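Local coordinates for protein PelA (Pseudomonas aeruginosa, PDB 5TCB) that probably hydrolyses glycosidic bonds through this glycoside hydrolase domain, part of a longer protein that probably also has deacetylase activity, at residues G150-L162 / L171-L183. Numbering follows the deposited sequence. Where two conformers were deposited one is given.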
# COMPACT_ATOMS: atom_id res chain seq x y z
N GLY A 150 -18.26 4.56 -11.92
CA GLY A 150 -19.03 3.80 -10.96
C GLY A 150 -18.15 3.05 -9.99
O GLY A 150 -18.47 2.92 -8.80
N GLN A 151 -17.02 2.52 -10.48
CA GLN A 151 -16.06 1.88 -9.60
C GLN A 151 -15.43 2.87 -8.64
O GLN A 151 -15.22 2.55 -7.46
CB GLN A 151 -14.97 1.19 -10.42
CG GLN A 151 -15.49 -0.02 -11.18
CD GLN A 151 -15.94 -1.13 -10.24
OE1 GLN A 151 -15.16 -1.64 -9.45
NE2 GLN A 151 -17.21 -1.51 -10.31
N ARG A 152 -15.08 4.05 -9.13
CA ARG A 152 -14.46 5.06 -8.28
C ARG A 152 -15.38 5.43 -7.12
O ARG A 152 -14.93 5.57 -5.98
CB ARG A 152 -14.12 6.30 -9.11
CG ARG A 152 -13.31 7.33 -8.36
CD ARG A 152 -13.23 8.66 -9.08
NE ARG A 152 -14.53 9.33 -9.09
CZ ARG A 152 -15.01 10.04 -8.08
NH1 ARG A 152 -14.28 10.23 -6.97
NH2 ARG A 152 -16.21 10.58 -8.16
N ARG A 153 -16.67 5.59 -7.41
CA ARG A 153 -17.63 5.93 -6.38
C ARG A 153 -17.81 4.77 -5.40
O ARG A 153 -17.94 4.99 -4.20
CB ARG A 153 -18.97 6.31 -7.01
CG ARG A 153 -18.94 7.60 -7.81
CD ARG A 153 -20.30 7.89 -8.47
NE ARG A 153 -20.24 9.10 -9.29
CZ ARG A 153 -21.27 9.61 -9.95
NH1 ARG A 153 -22.46 9.04 -9.89
NH2 ARG A 153 -21.10 10.72 -10.67
N ALA A 154 -17.80 3.54 -5.90
CA ALA A 154 -17.91 2.38 -5.02
C ALA A 154 -16.68 2.26 -4.14
O ALA A 154 -16.79 1.86 -2.97
CB ALA A 154 -18.09 1.12 -5.85
N LEU A 155 -15.51 2.61 -4.67
CA LEU A 155 -14.29 2.60 -3.87
C LEU A 155 -14.38 3.65 -2.77
O LEU A 155 -14.07 3.36 -1.61
CB LEU A 155 -13.07 2.85 -4.77
CG LEU A 155 -11.75 2.94 -4.01
CD1 LEU A 155 -11.47 1.65 -3.29
CD2 LEU A 155 -10.61 3.24 -4.99
N ALA A 156 -14.81 4.88 -3.12
CA ALA A 156 -14.88 5.94 -2.11
C ALA A 156 -15.86 5.57 -1.00
O ALA A 156 -15.57 5.74 0.18
CB ALA A 156 -15.24 7.27 -2.76
N SER A 157 -17.03 5.01 -1.37
CA SER A 157 -17.99 4.63 -0.34
C SER A 157 -17.48 3.47 0.50
O SER A 157 -17.75 3.43 1.72
CB SER A 157 -19.34 4.27 -0.97
OG SER A 157 -19.29 3.06 -1.69
N PHE A 158 -16.75 2.53 -0.10
CA PHE A 158 -16.16 1.45 0.67
C PHE A 158 -15.16 1.99 1.70
O PHE A 158 -15.18 1.59 2.87
CB PHE A 158 -15.45 0.43 -0.23
CG PHE A 158 -14.63 -0.52 0.57
CD1 PHE A 158 -15.25 -1.56 1.24
CD2 PHE A 158 -13.27 -0.32 0.74
CE1 PHE A 158 -14.51 -2.41 2.04
CE2 PHE A 158 -12.53 -1.18 1.55
CZ PHE A 158 -13.16 -2.21 2.20
N LEU A 159 -14.28 2.90 1.27
CA LEU A 159 -13.27 3.42 2.17
C LEU A 159 -13.91 4.20 3.31
O LEU A 159 -13.47 4.10 4.47
CB LEU A 159 -12.26 4.28 1.41
CG LEU A 159 -11.40 3.52 0.39
CD1 LEU A 159 -10.63 4.46 -0.56
CD2 LEU A 159 -10.43 2.56 1.10
N ALA A 160 -14.96 4.96 3.02
CA ALA A 160 -15.67 5.65 4.09
C ALA A 160 -16.30 4.66 5.07
O ALA A 160 -16.28 4.89 6.28
CB ALA A 160 -16.71 6.59 3.51
N GLN A 161 -16.85 3.55 4.57
CA GLN A 161 -17.46 2.57 5.46
C GLN A 161 -16.41 1.84 6.28
O GLN A 161 -16.62 1.55 7.47
CB GLN A 161 -18.29 1.58 4.65
CG GLN A 161 -19.05 0.58 5.52
CD GLN A 161 -19.93 -0.35 4.71
OE1 GLN A 161 -20.05 -0.21 3.49
NE2 GLN A 161 -20.56 -1.30 5.38
N LEU A 162 -15.27 1.53 5.66
CA LEU A 162 -14.17 0.92 6.39
C LEU A 162 -13.73 1.81 7.54
O LEU A 162 -13.51 1.34 8.67
CB LEU A 162 -13.01 0.65 5.44
CG LEU A 162 -11.69 0.21 6.07
CD1 LEU A 162 -11.87 -1.08 6.87
CD2 LEU A 162 -10.65 0.04 4.99
N LEU A 171 -5.48 4.41 8.32
CA LEU A 171 -5.53 3.99 6.92
C LEU A 171 -4.39 4.67 6.15
O LEU A 171 -4.36 5.89 6.00
CB LEU A 171 -6.89 4.27 6.30
CG LEU A 171 -8.09 3.64 7.03
CD1 LEU A 171 -9.37 3.93 6.28
CD2 LEU A 171 -7.91 2.13 7.25
N PHE A 172 -3.47 3.86 5.67
CA PHE A 172 -2.26 4.28 4.97
C PHE A 172 -2.52 3.90 3.52
O PHE A 172 -2.50 2.72 3.15
CB PHE A 172 -1.07 3.57 5.62
CG PHE A 172 0.29 3.89 5.05
CD1 PHE A 172 0.50 4.87 4.11
CD2 PHE A 172 1.36 3.16 5.53
CE1 PHE A 172 1.79 5.09 3.62
CE2 PHE A 172 2.65 3.38 5.06
CZ PHE A 172 2.88 4.35 4.11
N PHE A 173 -2.87 4.90 2.71
CA PHE A 173 -3.28 4.65 1.33
C PHE A 173 -2.04 4.47 0.44
O PHE A 173 -1.07 5.23 0.56
CB PHE A 173 -4.05 5.84 0.75
CG PHE A 173 -5.49 5.97 1.16
CD1 PHE A 173 -5.97 5.47 2.35
CD2 PHE A 173 -6.37 6.63 0.31
CE1 PHE A 173 -7.32 5.65 2.69
CE2 PHE A 173 -7.68 6.82 0.65
CZ PHE A 173 -8.15 6.33 1.84
N ASN A 174 -2.09 3.50 -0.47
CA ASN A 174 -1.20 3.48 -1.65
C ASN A 174 -1.88 4.27 -2.75
O ASN A 174 -2.84 3.81 -3.37
CB ASN A 174 -0.87 2.06 -2.09
CG ASN A 174 0.31 2.02 -3.05
OD1 ASN A 174 0.92 3.07 -3.32
ND2 ASN A 174 0.65 0.85 -3.56
N ARG A 175 -1.41 5.50 -2.99
CA ARG A 175 -2.05 6.41 -3.96
C ARG A 175 -3.52 6.58 -3.56
O ARG A 175 -3.81 6.90 -2.41
CB ARG A 175 -1.84 5.92 -5.38
CG ARG A 175 -0.42 5.87 -5.84
CD ARG A 175 -0.34 5.42 -7.25
NE ARG A 175 1.04 5.38 -7.75
CZ ARG A 175 1.40 5.78 -8.96
NH1 ARG A 175 0.50 6.24 -9.83
NH2 ARG A 175 2.68 5.70 -9.30
N GLY A 176 -4.47 6.40 -4.46
CA GLY A 176 -5.84 6.80 -4.17
C GLY A 176 -6.21 8.20 -4.60
O GLY A 176 -7.19 8.75 -4.11
N PHE A 177 -5.49 8.75 -5.57
CA PHE A 177 -5.66 10.15 -5.93
C PHE A 177 -7.07 10.44 -6.40
O PHE A 177 -7.57 11.56 -6.24
CB PHE A 177 -4.66 10.54 -7.02
CG PHE A 177 -3.22 10.29 -6.64
CD1 PHE A 177 -2.72 10.76 -5.46
CD2 PHE A 177 -2.39 9.57 -7.47
CE1 PHE A 177 -1.40 10.50 -5.09
CE2 PHE A 177 -1.07 9.32 -7.13
CZ PHE A 177 -0.58 9.78 -5.97
N GLU A 178 -7.73 9.46 -7.04
CA GLU A 178 -9.05 9.68 -7.59
C GLU A 178 -10.14 9.73 -6.52
O GLU A 178 -11.23 10.23 -6.79
CB GLU A 178 -9.39 8.58 -8.59
CG GLU A 178 -8.50 8.54 -9.82
CD GLU A 178 -7.14 7.88 -9.60
OE1 GLU A 178 -6.89 7.24 -8.53
OE2 GLU A 178 -6.30 8.04 -10.51
N VAL A 179 -9.86 9.20 -5.33
CA VAL A 179 -10.84 9.18 -4.25
C VAL A 179 -10.45 10.08 -3.09
O VAL A 179 -11.35 10.54 -2.36
CB VAL A 179 -11.11 7.74 -3.74
CG1 VAL A 179 -11.85 6.91 -4.82
CG2 VAL A 179 -9.87 7.02 -3.30
N LEU A 180 -9.17 10.39 -2.90
CA LEU A 180 -8.77 11.20 -1.75
C LEU A 180 -9.50 12.53 -1.63
O LEU A 180 -9.86 12.89 -0.50
CB LEU A 180 -7.25 11.44 -1.79
CG LEU A 180 -6.44 10.26 -1.27
CD1 LEU A 180 -5.02 10.25 -1.83
CD2 LEU A 180 -6.42 10.25 0.26
N PRO A 181 -9.77 13.29 -2.69
CA PRO A 181 -10.44 14.57 -2.49
C PRO A 181 -11.82 14.43 -1.88
O PRO A 181 -12.31 15.39 -1.26
CB PRO A 181 -10.48 15.17 -3.90
CG PRO A 181 -9.34 14.53 -4.62
CD PRO A 181 -9.33 13.12 -4.09
N GLU A 182 -12.48 13.28 -2.03
CA GLU A 182 -13.79 13.05 -1.44
C GLU A 182 -13.73 12.39 -0.07
O GLU A 182 -14.79 12.08 0.50
CB GLU A 182 -14.62 12.18 -2.37
CG GLU A 182 -15.09 12.94 -3.60
CD GLU A 182 -15.75 12.04 -4.60
OE1 GLU A 182 -16.61 11.23 -4.20
OE2 GLU A 182 -15.40 12.13 -5.79
N LEU A 183 -12.55 12.17 0.49
CA LEU A 183 -12.39 11.47 1.77
C LEU A 183 -11.52 12.28 2.73
O LEU A 183 -10.53 11.78 3.26
CB LEU A 183 -11.78 10.09 1.53
CG LEU A 183 -12.61 9.17 0.64
CD1 LEU A 183 -11.75 7.99 0.20
CD2 LEU A 183 -13.85 8.69 1.39
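Leu159 meets Val179, Leu183 and Phe173 at the heart of a beta-alpha-beta unit, in which helix 145-165 links the parallel strands 131-135 and 170-174 of the (beta/alpha)8-type barrel in this GH114 glycoside hydrolase domain. The helix runs nearly antiparallel to strand 171-174, their axes 158° apart, and the chain leaving the strand folds back over the helix. Packing is densest around Leu159 CD1, which lies 3.8 Å from Val179 CG2 and equally near Leu183 CD1, and sits oblique to the Phe173 ring, whose CZ is its nearest atom. Leu134 of the neighbouring strand also touches Leu159 and Phe173. Val179 spreads its two methyls along the helix: CG2 faces Leu159, whereas CG1 settles against Ala156 CB at 4.0 Å and against Leu155 CD2. One turn further along the helix, Leu162 CD2 meets Leu171 CD2 at 4.1 Å.

The outer side, bordered by the exposed Glu182, is polar. Arg152 starts out extended and bends at chi3 (69°), which turns the edge of its guanidinium to the Glu182 carboxylate, the two planes 70° apart. Arg152 NH2 adds a weak bond to Glu182 OE2 and forms a salt bridge with Glu149, so the guanidinium serves two acids. Arg152 NH1 makes two bent bonds: a short salt bridge to Glu182 OE2, at 2.5 Å and from above the carboxylate plane, and one to the backbone oxygen Glu178 O, at 3.1 Å.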